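Local coordinates for protein GCN5-related N-acetyltransferase (Anabaena variabilis, PDB 2OZG) that binds coenzyme A and, as a GNAT-family acetyltransferase, probably transfers acetyl groups to amines, perhaps those of aminoglycosides, at residues C138-P143 with V259-S264; I217-R222 with R230-V235; P240-F245 with D267-L272. One frame throughout, in Å; residues are numbered along the deposited sequence.

Contact 1 of 3, residues C138-P143 with V259-S264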
ATOM      1  N   CYS A 138      18.310   8.116 -15.564  1.00 35.36           N
ATOM      2  CA  CYS A 138      17.498   6.954 -15.200  1.00 36.89           C
ATOM      3  C   CYS A 138      18.068   6.344 -13.936  1.00 36.56           C
ATOM      4  O   CYS A 138      19.286   6.101 -13.860  1.00 37.46           O
ATOM      5  CB  CYS A 138      17.597   5.921 -16.327  1.00 34.25           C
ATOM      6  SG  CYS A 138      16.535   4.620 -16.173  1.00 47.54           S
ATOM      7  N   VAL A 139      17.190   6.100 -12.976  1.00 36.98           N
ATOM      8  CA  VAL A 139      17.530   5.432 -11.738  1.00 36.84           C
ATOM      9  C   VAL A 139      16.992   4.017 -11.812  1.00 34.14           C
ATOM     10  O   VAL A 139      15.809   3.795 -11.999  1.00 33.93           O
ATOM     11  CB  VAL A 139      16.946   6.153 -10.493  1.00 34.95           C
ATOM     12  CG1 VAL A 139      17.324   5.373  -9.261  1.00 37.63           C
ATOM     13  CG2 VAL A 139      17.544   7.535 -10.397  1.00 42.36           C
ATOM     14  N   TRP A 140      17.926   3.073 -11.743  1.00 36.05           N
ATOM     15  CA  TRP A 140      17.640   1.673 -11.747  1.00 35.48           C
ATOM     16  C   TRP A 140      17.650   1.124 -10.346  1.00 35.35           C
ATOM     17  O   TRP A 140      18.342   1.641  -9.513  1.00 32.92           O
ATOM     18  CB  TRP A 140      18.725   0.934 -12.537  1.00 37.85           C
ATOM     19  CG  TRP A 140      18.584   1.137 -14.006  1.00 35.60           C
ATOM     20  CD1 TRP A 140      19.041   2.182 -14.718  1.00 31.69           C
ATOM     21  CD2 TRP A 140      17.891   0.278 -14.931  1.00 32.52           C
ATOM     22  NE1 TRP A 140      18.709   2.023 -16.034  1.00 35.76           N
ATOM     23  CE2 TRP A 140      18.013   0.857 -16.200  1.00 31.53           C
ATOM     24  CE3 TRP A 140      17.236  -0.933 -14.812  1.00 34.48           C
ATOM     25  CZ2 TRP A 140      17.456   0.279 -17.360  1.00 30.25           C
ATOM     26  CZ3 TRP A 140      16.699  -1.535 -15.977  1.00 39.83           C
ATOM     27  CH2 TRP A 140      16.820  -0.905 -17.233  1.00 31.61           C
ATOM     28  N   GLU A 141      16.919   0.042 -10.106  1.00 31.53           N
ATOM     29  CA  GLU A 141      16.965  -0.577  -8.804  1.00 34.39           C
ATOM     30  C   GLU A 141      16.985  -2.062  -8.983  1.00 33.41           C
ATOM     31  O   GLU A 141      16.469  -2.558  -9.986  1.00 35.45           O
ATOM     32  CB  GLU A 141      15.737  -0.218  -7.955  1.00 34.56           C
ATOM     33  CG  GLU A 141      14.470  -0.864  -8.369  1.00 38.94           C
ATOM     34  CD  GLU A 141      13.359  -0.576  -7.358  1.00 43.24           C
ATOM     35  OE1 GLU A 141      13.017   0.609  -7.229  1.00 45.62           O
ATOM     36  OE2 GLU A 141      12.846  -1.535  -6.703  1.00 46.13           O
ATOM     37  N   ILE A 142      17.510  -2.777  -7.992  1.00 31.68           N
ATOM     38  CA  ILE A 142      17.554  -4.220  -8.071  1.00 29.59           C
ATOM     39  C   ILE A 142      17.682  -4.866  -6.714  1.00 30.68           C
ATOM     40  O   ILE A 142      18.387  -4.330  -5.835  1.00 31.73           O
ATOM     41  CB  ILE A 142      18.761  -4.628  -8.942  1.00 29.93           C
ATOM     42  CG1 ILE A 142      18.785  -6.121  -9.207  1.00 28.31           C
ATOM     43  CG2 ILE A 142      20.108  -4.232  -8.286  1.00 29.64           C
ATOM     44  CD1 ILE A 142      19.853  -6.526 -10.214  1.00 31.90           C
ATOM     45  N   PRO A 143      17.002  -6.027  -6.518  1.00 34.05           N
ATOM     46  CA  PRO A 143      17.241  -6.756  -5.277  1.00 32.72           C
ATOM     47  C   PRO A 143      18.652  -7.365  -5.265  1.00 34.29           C
ATOM     48  O   PRO A 143      19.079  -8.040  -6.231  1.00 35.31           O
ATOM     49  CB  PRO A 143      16.122  -7.793  -5.226  1.00 33.14           C
ATOM     50  CG  PRO A 143      15.540  -7.881  -6.630  1.00 38.73           C
ATOM     51  CD  PRO A 143      15.957  -6.646  -7.367  1.00 34.81           C
ATOM     52  N   VAL A 259      19.512  -2.296  -4.225  1.00 30.92           N
ATOM     53  CA  VAL A 259      20.550  -1.399  -4.679  1.00 30.21           C
ATOM     54  C   VAL A 259      19.992  -0.555  -5.822  1.00 31.57           C
ATOM     55  O   VAL A 259      19.243  -1.068  -6.704  1.00 29.77           O
ATOM     56  CB  VAL A 259      21.789  -2.133  -5.238  1.00 30.10           C
ATOM     57  CG1 VAL A 259      22.792  -1.119  -5.804  1.00 34.06           C
ATOM     58  CG2 VAL A 259      22.454  -2.995  -4.182  1.00 33.58           C
ATOM     59  N   THR A 260      20.327   0.740  -5.799  1.00 32.21           N
ATOM     60  CA  THR A 260      20.008   1.627  -6.915  1.00 32.73           C
ATOM     61  C   THR A 260      21.266   2.252  -7.500  1.00 33.45           C
ATOM     62  O   THR A 260      22.282   2.443  -6.812  1.00 35.92           O
ATOM     63  CB  THR A 260      19.094   2.816  -6.489  1.00 35.38           C
ATOM     64  OG1 THR A 260      19.825   3.684  -5.602  1.00 28.88           O
ATOM     65  CG2 THR A 260      17.860   2.347  -5.800  1.00 37.19           C
ATOM     66  N   TRP A 261      21.212   2.502  -8.796  1.00 35.66           N
ATOM     67  CA  TRP A 261      22.277   3.218  -9.489  1.00 32.98           C
ATOM     68  C   TRP A 261      21.689   4.005 -10.646  1.00 31.18           C
ATOM     69  O   TRP A 261      20.607   3.652 -11.189  1.00 37.23           O
ATOM     70  CB  TRP A 261      23.367   2.259  -9.985  1.00 33.48           C
ATOM     71  CG  TRP A 261      23.033   1.434 -11.172  1.00 33.61           C
ATOM     72  CD1 TRP A 261      23.540   1.609 -12.417  1.00 37.52           C
ATOM     73  CD2 TRP A 261      22.161   0.264 -11.267  1.00 33.01           C
ATOM     74  NE1 TRP A 261      23.035   0.657 -13.270  1.00 30.86           N
ATOM     75  CE2 TRP A 261      22.167  -0.145 -12.608  1.00 31.94           C
ATOM     76  CE3 TRP A 261      21.349  -0.433 -10.360  1.00 37.57           C
ATOM     77  CZ2 TRP A 261      21.454  -1.280 -13.055  1.00 26.88           C
ATOM     78  CZ3 TRP A 261      20.626  -1.505 -10.804  1.00 32.87           C
ATOM     79  CH2 TRP A 261      20.678  -1.917 -12.121  1.00 30.63           C
ATOM     80  N   LYS A 262      22.452   4.970 -11.128  1.00 30.21           N
ATOM     81  CA  LYS A 262      22.031   5.773 -12.294  1.00 36.16           C
ATOM     82  C   LYS A 262      22.798   5.303 -13.526  1.00 35.78           C
ATOM     83  O   LYS A 262      23.975   5.051 -13.468  1.00 37.33           O
ATOM     84  CB  LYS A 262      22.243   7.262 -12.049  1.00 35.86           C
ATOM     85  CG  LYS A 262      21.351   7.732 -10.900  1.00 45.19           C
ATOM     86  CD  LYS A 262      21.478   9.241 -10.632  1.00 47.64           C
ATOM     87  CE  LYS A 262      20.890  10.066 -11.747  1.00 54.38           C
ATOM     88  NZ  LYS A 262      21.056  11.490 -11.344  1.00 48.92           N
ATOM     89  N   SER A 263      22.071   5.136 -14.611  1.00 34.67           N
ATOM     90  CA  SER A 263      22.600   4.721 -15.827  1.00 35.59           C
ATOM     91  C   SER A 263      21.766   5.330 -16.982  1.00 36.86           C
ATOM     92  O   SER A 263      21.021   6.323 -16.858  1.00 35.68           O
ATOM     93  CB  SER A 263      22.591   3.202 -15.862  1.00 36.33           C
ATOM     94  OG  SER A 263      23.409   2.746 -16.878  1.00 35.26           O
ATOM     95  N   SER A 264      22.008   4.754 -18.130  1.00 39.14           N
ATOM     96  CA  SER A 264      21.279   5.032 -19.306  1.00 40.08           C
ATOM     97  C   SER A 264      19.934   4.323 -19.239  1.00 39.60           C
ATOM     98  O   SER A 264      19.767   3.318 -18.506  1.00 34.39           O
ATOM     99  CB  SER A 264      22.004   4.373 -20.456  1.00 36.45           C
ATOM    100  OG  SER A 264      21.188   4.595 -21.584  1.00 47.99           O
TER
HETATM  101  O   HOH W   1      21.434   8.608 -15.309  1.00 33.29           O
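The amide N of Trp140 meets the carbonyl O of Trp261 at 2.8 Å in a nearly straight hydrogen bond (166°), and Trp261 N returns a longer one, 3.1 Å, to Trp140 O. On the same sheet face the indoles lie nearly parallel (planes 23° apart) but slid apart, barely overlapping. What meets the Trp261 six-membered ring is Trp140 CB, a CH-pi contact 3.3 Å from the ring centroid, over the face. Trp261 can offer that face because its CG sits between the backbone N and carbonyl carbon (chi1 75°), swinging the ring toward its partner. Ile142 CG2 touches Trp261 CZ3 at 3.7 Å. These residues belong to the antiparallel pair of strands 132-143 and 258-263, distant in sequence. At the ring edge, Trp140 NE1 donates to Ser264 O, 3.0 Å away near the indole plane. Tryptophan suits this place because one side chain supplies both that N-H and the CB over the neighbouring ring; with an alanine here, that carbonyl would probably be left without its indole donor and a gap would open beside Ser263 CB. On the sheet face opposite both tryptophans, Val139 CG2 rests 3.8 Å from Lys262 CG, while Glu141 sends its carboxylate to Lys258 and Arg281.

Contact 2 of 3, residues I217-R222 with R230-V235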
ATOM      1  N   ILE A 217      30.880   5.061  -5.674  1.00 31.32           N
ATOM      2  CA  ILE A 217      30.586   5.994  -4.595  1.00 29.78           C
ATOM      3  C   ILE A 217      29.130   5.779  -4.187  1.00 32.23           C
ATOM      4  O   ILE A 217      28.244   5.844  -5.046  1.00 33.23           O
ATOM      5  CB  ILE A 217      30.743   7.447  -5.008  1.00 28.41           C
ATOM      6  CG1 ILE A 217      32.143   7.697  -5.530  1.00 32.18           C
ATOM      7  CG2 ILE A 217      30.445   8.339  -3.774  1.00 37.71           C
ATOM      8  CD1 ILE A 217      32.325   9.049  -6.186  1.00 33.44           C
ATOM      9  N   PHE A 218      28.903   5.553  -2.886  1.00 32.53           N
ATOM     10  CA  PHE A 218      27.597   5.205  -2.418  1.00 33.86           C
ATOM     11  C   PHE A 218      27.312   5.549  -0.986  1.00 30.18           C
ATOM     12  O   PHE A 218      28.209   5.893  -0.190  1.00 30.23           O
ATOM     13  CB  PHE A 218      27.360   3.727  -2.740  1.00 32.11           C
ATOM     14  CG  PHE A 218      28.166   2.750  -1.870  1.00 36.64           C
ATOM     15  CD1 PHE A 218      27.669   2.345  -0.636  1.00 37.40           C
ATOM     16  CD2 PHE A 218      29.396   2.253  -2.282  1.00 23.63           C
ATOM     17  CE1 PHE A 218      28.389   1.497   0.197  1.00 34.93           C
ATOM     18  CE2 PHE A 218      30.094   1.345  -1.467  1.00 26.65           C
ATOM     19  CZ  PHE A 218      29.562   0.974  -0.231  1.00 24.50           C
ATOM     20  N   THR A 219      26.032   5.506  -0.663  1.00 31.12           N
ATOM     21  CA  THR A 219      25.546   5.667   0.701  1.00 32.59           C
ATOM     22  C   THR A 219      24.637   4.463   0.998  1.00 29.00           C
ATOM     23  O   THR A 219      24.244   3.720   0.084  1.00 28.72           O
ATOM     24  CB  THR A 219      24.712   6.971   0.923  1.00 35.30           C
ATOM     25  OG1 THR A 219      23.613   6.998   0.015  1.00 32.14           O
ATOM     26  CG2 THR A 219      25.551   8.224   0.745  1.00 38.68           C
ATOM     27  N   GLN A 220      24.349   4.228   2.261  1.00 28.05           N
ATOM     28  CA  GLN A 220      23.485   3.136   2.634  1.00 30.03           C
ATOM     29  C   GLN A 220      22.546   3.728   3.648  1.00 33.40           C
ATOM     30  O   GLN A 220      22.950   4.597   4.413  1.00 32.09           O
ATOM     31  CB  GLN A 220      24.262   2.057   3.388  1.00 32.99           C
ATOM     32  CG  GLN A 220      25.521   1.566   2.761  1.00 36.32           C
ATOM     33  CD  GLN A 220      26.087   0.438   3.588  1.00 28.87           C
ATOM     34  OE1 GLN A 220      26.366   0.597   4.803  1.00 33.58           O
ATOM     35  NE2 GLN A 220      26.214  -0.712   2.969  1.00 37.69           N
ATOM     36  N   GLU A 221      21.359   3.158   3.760  1.00 32.52           N
ATOM     37  CA  GLU A 221      20.417   3.594   4.782  1.00 35.16           C
ATOM     38  C   GLU A 221      19.399   2.525   4.998  1.00 33.20           C
ATOM     39  O   GLU A 221      19.216   1.665   4.151  1.00 33.19           O
ATOM     40  CB  GLU A 221      19.706   4.896   4.373  1.00 35.25           C
ATOM     41  CG  GLU A 221      19.086   4.853   2.994  1.00 42.99           C
ATOM     42  CD  GLU A 221      18.405   6.174   2.601  1.00 45.32           C
ATOM     43  OE1 GLU A 221      17.573   6.646   3.395  1.00 45.51           O
ATOM     44  OE2 GLU A 221      18.713   6.717   1.505  1.00 45.18           O
ATOM     45  N   ARG A 222      18.728   2.604   6.147  1.00 36.95           N
ATOM     46  CA  ARG A 222      17.610   1.739   6.482  1.00 45.55           C
ATOM     47  C   ARG A 222      16.361   2.596   6.431  1.00 50.71           C
ATOM     48  O   ARG A 222      16.332   3.668   7.033  1.00 50.56           O
ATOM     49  CB  ARG A 222      17.732   1.180   7.877  1.00 45.53           C
ATOM     50  CG  ARG A 222      18.866   0.228   7.986  1.00 51.58           C
ATOM     51  CD  ARG A 222      18.799  -0.563   9.305  1.00 56.95           C
ATOM     52  NE  ARG A 222      19.894  -1.520   9.319  1.00 57.22           N
ATOM     53  CZ  ARG A 222      19.894  -2.677   8.663  1.00 52.91           C
ATOM     54  NH1 ARG A 222      18.834  -3.076   7.964  1.00 50.89           N
ATOM     55  NH2 ARG A 222      20.958  -3.453   8.705  1.00 54.62           N
ATOM     56  N   ARG A 230      22.533   3.189  -2.074  1.00 29.67           N
ATOM     57  CA  ARG A 230      22.295   4.097  -3.228  1.00 31.65           C
ATOM     58  C   ARG A 230      23.629   4.481  -3.849  1.00 29.66           C
ATOM     59  O   ARG A 230      24.414   5.208  -3.227  1.00 30.87           O
ATOM     60  CB  ARG A 230      21.555   5.345  -2.762  1.00 33.31           C
ATOM     61  CG  ARG A 230      20.273   5.091  -1.953  1.00 28.69           C
ATOM     62  CD  ARG A 230      19.593   6.426  -1.582  1.00 37.76           C
ATOM     63  NE  ARG A 230      18.434   6.246  -0.705  1.00 37.71           N
ATOM     64  CZ  ARG A 230      17.189   6.058  -1.146  1.00 44.68           C
ATOM     65  NH1 ARG A 230      16.937   5.933  -2.425  1.00 44.35           N
ATOM     66  NH2 ARG A 230      16.188   5.911  -0.289  1.00 47.49           N
ATOM     67  N   ILE A 231      23.906   3.981  -5.062  1.00 31.97           N
ATOM     68  CA  ILE A 231      25.115   4.307  -5.762  1.00 28.77           C
ATOM     69  C   ILE A 231      24.923   5.674  -6.433  1.00 33.30           C
ATOM     70  O   ILE A 231      24.103   5.819  -7.327  1.00 31.56           O
ATOM     71  CB  ILE A 231      25.475   3.231  -6.799  1.00 30.86           C
ATOM     72  CG1 ILE A 231      25.763   1.878  -6.116  1.00 34.66           C
ATOM     73  CG2 ILE A 231      26.683   3.654  -7.602  1.00 31.85           C
ATOM     74  CD1 ILE A 231      25.913   0.686  -7.066  1.00 34.38           C
ATOM     75  N   ARG A 232      25.702   6.678  -6.034  1.00 34.06           N
ATOM     76  CA  ARG A 232      25.538   8.019  -6.631  1.00 34.53           C
ATOM     77  C   ARG A 232      26.459   8.282  -7.790  1.00 34.85           C
ATOM     78  O   ARG A 232      26.156   9.138  -8.602  1.00 36.45           O
ATOM     79  CB  ARG A 232      25.670   9.127  -5.610  1.00 36.42           C
ATOM     80  CG  ARG A 232      26.869   9.027  -4.736  1.00 33.95           C
ATOM     81  CD  ARG A 232      26.971  10.162  -3.685  1.00 36.24           C
ATOM     82  NE  ARG A 232      25.873  10.189  -2.727  1.00 33.95           N
ATOM     83  CZ  ARG A 232      25.725  11.154  -1.810  1.00 33.65           C
ATOM     84  NH1 ARG A 232      26.592  12.160  -1.734  1.00 34.16           N
ATOM     85  NH2 ARG A 232      24.731  11.128  -0.975  1.00 42.99           N
ATOM     86  N   ASP A 233      27.565   7.553  -7.905  1.00 34.72           N
ATOM     87  CA  ASP A 233      28.438   7.729  -9.053  1.00 36.60           C
ATOM     88  C   ASP A 233      29.237   6.443  -9.172  1.00 36.28           C
ATOM     89  O   ASP A 233      29.492   5.780  -8.188  1.00 33.68           O
ATOM     90  CB  ASP A 233      29.371   8.936  -8.840  1.00 39.58           C
ATOM     91  CG  ASP A 233      30.113   9.352 -10.087  1.00 39.89           C
ATOM     92  OD1 ASP A 233      29.649   9.015 -11.215  1.00 33.17           O
ATOM     93  OD2 ASP A 233      31.144  10.081  -9.923  1.00 35.20           O
ATOM     94  N   TRP A 234      29.553   6.057 -10.397  1.00 33.13           N
ATOM     95  CA  TRP A 234      30.351   4.876 -10.617  1.00 34.81           C
ATOM     96  C   TRP A 234      31.054   5.066 -11.947  1.00 34.65           C
ATOM     97  O   TRP A 234      30.557   5.810 -12.811  1.00 31.09           O
ATOM     98  CB  TRP A 234      29.491   3.592 -10.629  1.00 34.62           C
ATOM     99  CG  TRP A 234      28.334   3.655 -11.674  1.00 33.19           C
ATOM    100  CD1 TRP A 234      27.092   4.096 -11.443  1.00 34.26           C
ATOM    101  CD2 TRP A 234      28.374   3.286 -13.061  1.00 33.60           C
ATOM    102  NE1 TRP A 234      26.356   4.022 -12.566  1.00 33.98           N
ATOM    103  CE2 TRP A 234      27.134   3.559 -13.588  1.00 37.99           C
ATOM    104  CE3 TRP A 234      29.368   2.817 -13.910  1.00 34.65           C
ATOM    105  CZ2 TRP A 234      26.830   3.341 -14.915  1.00 32.97           C
ATOM    106  CZ3 TRP A 234      29.092   2.619 -15.201  1.00 35.99           C
ATOM    107  CH2 TRP A 234      27.828   2.895 -15.726  1.00 36.74           C
ATOM    108  N   VAL A 235      32.185   4.354 -12.090  1.00 29.99           N
ATOM    109  CA  VAL A 235      32.917   4.266 -13.317  1.00 32.88           C
ATOM    110  C   VAL A 235      33.390   2.812 -13.537  1.00 35.46           C
ATOM    111  O   VAL A 235      33.866   2.155 -12.609  1.00 35.70           O
ATOM    112  CB  VAL A 235      34.113   5.270 -13.381  1.00 34.12           C
ATOM    113  CG1 VAL A 235      35.128   4.884 -14.459  1.00 32.87           C
ATOM    114  CG2 VAL A 235      33.609   6.691 -13.596  1.00 30.31           C
TER
HETATM  115  O   HOH W   2      23.978   7.957  -2.630  1.00 36.29           O
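Thr219 and Arg232 cross at about a right angle, with the methyl CG2 of Thr219 3.5 Å from NH2 of the guanidinium. CG of Arg232, set by chi1 (49°) between its backbone N and carbonyl carbon, packs 3.8 Å from Ile217 CG2; the bend at chi3 then turns the guanidinium toward Thr219. Ile217 and Asp233 instead run side by side and point the same way, the isoleucine CD1 4.0 Å from Asp233 CB; the aspartate's carboxylate goes on to Arg184 and Tyr215. One water ties the polar edges together. It accepts from Arg232 NE, in the guanidinium plane at 2.9 Å, donates to Arg230 O, and lies 2.8 Å from Thr219 OG1, a hydroxyl well suited to this place beside a methyl that packs. The arginine's NH1 is held by the carbonyls of Leu192 and Arg194. On the opposite face Phe218 sets CB against Ile231 CG1, while its ring leads off to Tyr202. Ile217 O receives Arg232 N at 2.9 Å and, weakly, Asp233 N at 3.4 Å. Arg232 and Asp233 both face Ile217, and with Arg232 at psi -21° they make a classic beta bulge in the antiparallel hairpin of strands 211-222 and 227-236.

Contact 3 of 3, residues P240-F245 with D267-L272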
ATOM      1  N   PRO A 240      36.506  -6.460 -16.702  1.00 35.20           N
ATOM      2  CA  PRO A 240      36.901  -6.853 -15.336  1.00 35.55           C
ATOM      3  C   PRO A 240      36.380  -5.855 -14.265  1.00 35.26           C
ATOM      4  O   PRO A 240      36.068  -6.260 -13.168  1.00 31.91           O
ATOM      5  CB  PRO A 240      38.401  -6.843 -15.413  1.00 36.52           C
ATOM      6  CG  PRO A 240      38.685  -7.166 -16.858  1.00 31.12           C
ATOM      7  CD  PRO A 240      37.662  -6.424 -17.600  1.00 35.20           C
ATOM      8  N   ALA A 241      36.287  -4.566 -14.600  1.00 34.48           N
ATOM      9  CA  ALA A 241      35.734  -3.591 -13.645  1.00 35.31           C
ATOM     10  C   ALA A 241      34.249  -3.829 -13.493  1.00 35.14           C
ATOM     11  O   ALA A 241      33.746  -3.737 -12.388  1.00 33.26           O
ATOM     12  CB  ALA A 241      36.021  -2.161 -14.055  1.00 35.74           C
ATOM     13  N   VAL A 242      33.559  -4.159 -14.591  1.00 36.30           N
ATOM     14  CA  VAL A 242      32.123  -4.442 -14.524  1.00 38.18           C
ATOM     15  C   VAL A 242      31.831  -5.678 -13.681  1.00 37.69           C
ATOM     16  O   VAL A 242      30.984  -5.613 -12.799  1.00 37.20           O
ATOM     17  CB  VAL A 242      31.404  -4.550 -15.899  1.00 39.72           C
ATOM     18  CG1 VAL A 242      29.911  -4.804 -15.687  1.00 44.04           C
ATOM     19  CG2 VAL A 242      31.578  -3.291 -16.735  1.00 40.05           C
ATOM     20  N   GLN A 243      32.547  -6.780 -13.906  1.00 38.95           N
ATOM     21  CA  GLN A 243      32.348  -8.009 -13.097  1.00 38.12           C
ATOM     22  C   GLN A 243      32.617  -7.765 -11.617  1.00 38.49           C
ATOM     23  O   GLN A 243      31.928  -8.287 -10.719  1.00 36.22           O
ATOM     24  CB  GLN A 243      33.252  -9.139 -13.573  1.00 40.37           C
ATOM     25  CG  GLN A 243      32.981  -9.634 -14.980  1.00 39.77           C
ATOM     26  CD  GLN A 243      31.549 -10.235 -15.225  1.00 62.61           C
ATOM     27  OE1 GLN A 243      30.817 -10.557 -14.285  1.00 61.10           O
ATOM     28  NE2 GLN A 243      31.186 -10.411 -16.514  1.00 59.88           N
ATOM     29  N   SER A 244      33.629  -6.961 -11.371  1.00 34.97           N
ATOM     30  CA  SER A 244      34.064  -6.614 -10.022  1.00 34.85           C
ATOM     31  C   SER A 244      33.033  -5.743  -9.312  1.00 34.85           C
ATOM     32  O   SER A 244      32.740  -5.916  -8.149  1.00 32.42           O
ATOM     33  CB  SER A 244      35.459  -5.985 -10.099  1.00 38.05           C
ATOM     34  OG  SER A 244      36.460  -6.962 -10.495  1.00 38.67           O
ATOM     35  N   PHE A 245      32.420  -4.841 -10.066  1.00 36.07           N
ATOM     36  CA  PHE A 245      31.352  -4.000  -9.580  1.00 38.11           C
ATOM     37  C   PHE A 245      30.174  -4.834  -9.084  1.00 36.34           C
ATOM     38  O   PHE A 245      29.743  -4.717  -7.942  1.00 36.08           O
ATOM     39  CB  PHE A 245      30.954  -3.135 -10.776  1.00 38.53           C
ATOM     40  CG  PHE A 245      29.746  -2.263 -10.589  1.00 41.63           C
ATOM     41  CD1 PHE A 245      29.871  -0.965 -10.103  1.00 39.28           C
ATOM     42  CD2 PHE A 245      28.483  -2.680 -11.056  1.00 30.94           C
ATOM     43  CE1 PHE A 245      28.714  -0.111 -10.013  1.00 36.91           C
ATOM     44  CE2 PHE A 245      27.363  -1.873 -10.929  1.00 38.70           C
ATOM     45  CZ  PHE A 245      27.492  -0.563 -10.431  1.00 40.67           C
ATOM     46  N   ASP A 267      20.374   0.495 -20.176  1.00 34.33           N
ATOM     47  CA  ASP A 267      21.552   0.216 -19.404  1.00 39.67           C
ATOM     48  C   ASP A 267      22.271  -1.070 -19.857  1.00 35.72           C
ATOM     49  O   ASP A 267      21.678  -2.124 -19.950  1.00 39.23           O
ATOM     50  CB  ASP A 267      21.160   0.135 -17.939  1.00 38.42           C
ATOM     51  CG  ASP A 267      22.204  -0.550 -17.084  1.00 43.80           C
ATOM     52  OD1 ASP A 267      23.184   0.092 -16.710  1.00 39.33           O
ATOM     53  OD2 ASP A 267      22.000  -1.742 -16.757  1.00 40.57           O
ATOM     54  N   ALA A 268      23.580  -0.980 -20.020  1.00 38.49           N
ATOM     55  CA  ALA A 268      24.410  -2.102 -20.428  1.00 36.40           C
ATOM     56  C   ALA A 268      24.890  -3.003 -19.267  1.00 38.26           C
ATOM     57  O   ALA A 268      25.207  -4.187 -19.482  1.00 36.06           O
ATOM     58  CB  ALA A 268      25.614  -1.565 -21.210  1.00 36.48           C
ATOM     59  N   LEU A 269      24.977  -2.455 -18.048  1.00 39.04           N
ATOM     60  CA  LEU A 269      25.442  -3.220 -16.909  1.00 38.86           C
ATOM     61  C   LEU A 269      24.524  -4.418 -16.635  1.00 38.04           C
ATOM     62  O   LEU A 269      24.993  -5.489 -16.271  1.00 41.49           O
ATOM     63  CB  LEU A 269      25.516  -2.345 -15.649  1.00 40.98           C
ATOM     64  CG  LEU A 269      26.471  -1.137 -15.584  1.00 39.18           C
ATOM     65  CD1 LEU A 269      26.440  -0.591 -14.181  1.00 43.68           C
ATOM     66  CD2 LEU A 269      27.863  -1.425 -15.971  1.00 45.05           C
ATOM     67  N   THR A 270      23.234  -4.254 -16.880  1.00 35.88           N
ATOM     68  CA  THR A 270      22.253  -5.327 -16.667  1.00 34.58           C
ATOM     69  C   THR A 270      22.429  -6.467 -17.685  1.00 33.84           C
ATOM     70  O   THR A 270      21.869  -7.547 -17.522  1.00 35.56           O
ATOM     71  CB  THR A 270      20.821  -4.778 -16.696  1.00 35.04           C
ATOM     72  OG1 THR A 270      20.635  -3.943 -17.834  1.00 34.37           O
ATOM     73  CG2 THR A 270      20.527  -3.959 -15.433  1.00 39.61           C
ATOM     74  N   LEU A 271      23.243  -6.245 -18.704  1.00 31.11           N
ATOM     75  CA  LEU A 271      23.478  -7.302 -19.694  1.00 32.33           C
ATOM     76  C   LEU A 271      24.182  -8.485 -19.012  1.00 32.81           C
ATOM     77  O   LEU A 271      23.955  -9.643 -19.357  1.00 31.25           O
ATOM     78  CB  LEU A 271      24.301  -6.767 -20.889  1.00 31.93           C
ATOM     79  CG  LEU A 271      24.721  -7.806 -21.941  1.00 32.20           C
ATOM     80  CD1 LEU A 271      23.512  -8.447 -22.560  1.00 32.17           C
ATOM     81  CD2 LEU A 271      25.571  -7.167 -22.973  1.00 33.24           C
ATOM     82  N   LEU A 272      25.011  -8.183 -18.012  1.00 32.36           N
ATOM     83  CA  LEU A 272      25.747  -9.204 -17.319  1.00 35.15           C
ATOM     84  C   LEU A 272      25.010  -9.977 -16.214  1.00 36.94           C
ATOM     85  O   LEU A 272      25.540 -10.931 -15.707  1.00 35.18           O
ATOM     86  CB  LEU A 272      27.034  -8.608 -16.768  1.00 39.14           C
ATOM     87  CG  LEU A 272      27.992  -8.017 -17.814  1.00 39.67           C
ATOM     88  CD1 LEU A 272      29.280  -7.657 -17.136  1.00 57.21           C
ATOM     89  CD2 LEU A 272      28.263  -9.015 -18.929  1.00 47.67           C
TER
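Chi1 of -178° in Val242 carries CG1 out to Leu272 CD1, and the similar chi1 of Phe245 (173°) sends its ring to Leu269. The contact sets helix 239-250 against a short 3-10 turn, 269-272, that an Asx motif opens at Asp267. No hydrogen bond joins the two segments; valine, leucine and phenylalanine suit the place because what meets between helix and turn is mostly methyl and ring carbon, largely buried. Val242 CG1 and Leu272 CD1 are only 3.3 Å apart, tighter than usual for two methyls. The same valine methyl meets Leu269 CD2 more loosely, at 4.0 Å. The other methyl of that leucine, CD1, approaches Phe245 CE2 at 3.6 Å, the two side chains crossing at about a right angle. Gln243 likewise crosses Leu272 at about a right angle, its NE2 3.4 Å from CD1. From the same helix, Trp246 donates its indole N-H to Leu269 O, and Arg285 of a neighbouring subunit binds Asp267 O, so the turn also faces another chain. The aspartate suits the start of the turn, since its OD2 takes two hydrogen bonds from one residue: Thr270 N on the syn side and Thr270 OG1 on the anti side, each 2.8 Å long.

How the contacts relate
From the N terminus, the chain first lays down 138-143, whose partner in contact 1 comes more than a hundred residues later. Inside that long loop contact 2 opens and closes at once as a hairpin. The helix of contact 3 follows, so contacts 2 and 3 stand in series. Next comes 259-264, which closes contact 1 before 267-272 closes contact 3; these two therefore cross. Strand 258-263 lies between strand 132-143 and the hairpin strand 227-236, joining contacts 1 and 2 in a continuous run of strands. Contact 3 packs beside it: Phe245 touches Ile231 and Trp234, and Leu269 touches Trp234 and Trp261, tying helix and turn to both strand pairs.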